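Nisin leader peptide-processing serine protease NisP (Lactococcus lactis subsp. lactis, PDB 4MZD) probably acts as a subtilisin-like serine endopeptidase that removes the leader peptide from the nisin precursor. Local coordinates at residues D249-Q254 with F300-A305. Residues are numbered along the deposited sequence; the frame is centred on the assembly and turned at random.
Sequences DSLNIQ and FSNIGA
The loops 249-254 and 300-305 run nearly parallel (16° apart), N252 lying against I303, and are joined by a single parallel bridge between these two residues: I303 N gives its hydrogen to L251 O (2.9 Å), and I303 O takes one from I253 N (3.0 Å). The example illustrates how one buried amide can organise a neighbouring loop. With chi1 at -73°, the N302 side chain turns beside its own backbone N and runs alongside L251, bringing OD1 between the N-H groups of D249 and L251. There OD1 accepts from D249 N at 3.0 Å and, more straightly, from L251 N at 2.9 Å; the two donors approach from opposite faces of the amide plane. The other end, ND2, is bonded to Y208 and D277, so the amide is fixed in rotation. Y208 also holds the D249 carboxylate, linking both loops. Further along, I253 lays CG1 against I303 O (3.4 Å) and G304 CA, while the N252 amide crosses I303 with ND2 near CG2. N252 OD1 instead accepts from Q254 N, closing an Asx turn that leads toward helix 256-264. In this subtilase fold, the contact ties together loops following the parallel strands 241-245 and 286-291, with the F300 side chain about 8 Å from that of S353, the predicted charge-relay serine.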
loop_
_atom_site.group_PDB
_atom_site.type_symbol
_atom_site.label_atom_id
_atom_site.label_comp_id
_atom_site.label_asym_id
_atom_site.label_seq_id
_atom_site.Cartn_x
_atom_site.Cartn_y
_atom_site.Cartn_z
ATOM N N ASP A 249 1.085 -10.836 -7.774
ATOM C CA ASP A 249 1.487 -12.136 -8.311
ATOM C C ASP A 249 0.378 -12.848 -9.075
ATOM O O ASP A 249 0.486 -14.039 -9.368
ATOM C CB ASP A 249 2.063 -13.013 -7.197
ATOM C CG ASP A 249 3.309 -12.403 -6.601
ATOM O OD1 ASP A 249 4.298 -12.235 -7.347
ATOM O OD2 ASP A 249 3.304 -12.056 -5.401
ATOM N N SER A 250 -0.677 -12.112 -9.408
ATOM C CA SER A 250 -1.781 -12.658 -10.196
ATOM C C SER A 250 -2.440 -13.869 -9.539
ATOM O O SER A 250 -2.960 -14.744 -10.228
ATOM C CB SER A 250 -1.310 -13.028 -11.610
ATOM O OG SER A 250 -0.651 -11.932 -12.227
ATOM N N LEU A 251 -2.420 -13.911 -8.213
ATOM C CA LEU A 251 -2.981 -15.030 -7.456
ATOM C C LEU A 251 -4.366 -14.722 -6.920
ATOM O O LEU A 251 -4.578 -13.676 -6.306
ATOM C CB LEU A 251 -2.084 -15.386 -6.268
ATOM C CG LEU A 251 -0.658 -15.829 -6.583
ATOM C CD1 LEU A 251 0.206 -15.869 -5.331
ATOM C CD2 LEU A 251 -0.669 -17.186 -7.275
ATOM N N ASN A 252 -5.310 -15.638 -7.125
ATOM C CA ASN A 252 -6.554 -15.552 -6.377
ATOM C C ASN A 252 -6.298 -16.113 -4.990
ATOM O O ASN A 252 -5.999 -17.295 -4.837
ATOM C CB ASN A 252 -7.701 -16.295 -7.056
ATOM C CG ASN A 252 -9.034 -15.985 -6.412
ATOM O OD1 ASN A 252 -9.181 -16.089 -5.193
ATOM N ND2 ASN A 252 -10.004 -15.567 -7.220
ATOM N N ILE A 253 -6.399 -15.262 -3.980
ATOM C CA ILE A 253 -5.963 -15.648 -2.647
ATOM C C ILE A 253 -6.851 -16.720 -2.024
ATOM O O ILE A 253 -6.486 -17.316 -1.014
ATOM C CB ILE A 253 -5.818 -14.422 -1.721
ATOM C CG1 ILE A 253 -7.170 -13.728 -1.526
ATOM C CG2 ILE A 253 -4.786 -13.458 -2.292
ATOM C CD1 ILE A 253 -7.993 -14.277 -0.385
ATOM N N GLN A 254 -8.007 -16.973 -2.631
ATOM C CA GLN A 254 -8.903 -18.017 -2.146
ATOM C C GLN A 254 -8.600 -19.373 -2.769
ATOM O O GLN A 254 -9.142 -20.388 -2.340
ATOM C CB GLN A 254 -10.361 -17.640 -2.409
ATOM C CG GLN A 254 -10.885 -16.556 -1.484
ATOM C CD GLN A 254 -12.395 -16.514 -1.444
ATOM O OE1 GLN A 254 -13.036 -16.003 -2.360
ATOM N NE2 GLN A 254 -12.976 -17.065 -0.383
ATOM N N PHE A 300 -1.273 -8.025 -13.166
ATOM C CA PHE A 300 -0.405 -8.491 -12.084
ATOM C C PHE A 300 -1.109 -8.650 -10.732
ATOM O O PHE A 300 -0.540 -9.244 -9.819
ATOM C CB PHE A 300 0.788 -7.547 -11.893
ATOM C CG PHE A 300 0.393 -6.105 -11.719
ATOM C CD1 PHE A 300 -0.157 -5.653 -10.526
ATOM C CD2 PHE A 300 0.562 -5.198 -12.758
ATOM C CE1 PHE A 300 -0.538 -4.333 -10.374
ATOM C CE2 PHE A 300 0.184 -3.874 -12.609
ATOM C CZ PHE A 300 -0.373 -3.445 -11.426
ATOM N N SER A 301 -2.302 -8.088 -10.565
ATOM C CA SER A 301 -2.877 -8.010 -9.223
ATOM C C SER A 301 -3.399 -9.344 -8.712
ATOM O O SER A 301 -4.060 -10.092 -9.439
ATOM C CB SER A 301 -4.011 -6.991 -9.172
ATOM O OG SER A 301 -4.505 -6.863 -7.845
ATOM N N ASN A 302 -3.120 -9.633 -7.448
ATOM C CA ASN A 302 -3.850 -10.689 -6.782
ATOM C C ASN A 302 -5.324 -10.303 -6.717
ATOM O O ASN A 302 -5.694 -9.127 -6.848
ATOM C CB ASN A 302 -3.311 -10.910 -5.374
ATOM C CG ASN A 302 -1.961 -11.605 -5.351
ATOM O OD1 ASN A 302 -1.357 -11.891 -6.388
ATOM N ND2 ASN A 302 -1.485 -11.891 -4.149
ATOM N N ILE A 303 -6.162 -11.308 -6.506
ATOM C CA ILE A 303 -7.599 -11.121 -6.482
ATOM C C ILE A 303 -8.138 -11.592 -5.140
ATOM O O ILE A 303 -7.844 -12.707 -4.706
ATOM C CB ILE A 303 -8.290 -11.919 -7.619
ATOM C CG1 ILE A 303 -7.671 -11.591 -8.984
ATOM C CG2 ILE A 303 -9.797 -11.681 -7.613
ATOM C CD1 ILE A 303 -6.570 -12.548 -9.406
ATOM N N GLY A 304 -8.910 -10.733 -4.483
ATOM C CA GLY A 304 -9.568 -11.087 -3.237
ATOM C C GLY A 304 -11.026 -10.672 -3.275
ATOM O O GLY A 304 -11.341 -9.544 -3.652
ATOM N N ALA A 305 -11.920 -11.576 -2.887
ATOM C CA ALA A 305 -13.350 -11.295 -2.944
ATOM C C ALA A 305 -13.752 -10.150 -2.017
ATOM O O ALA A 305 -14.712 -9.428 -2.289
ATOM C CB ALA A 305 -14.156 -12.549 -2.619
#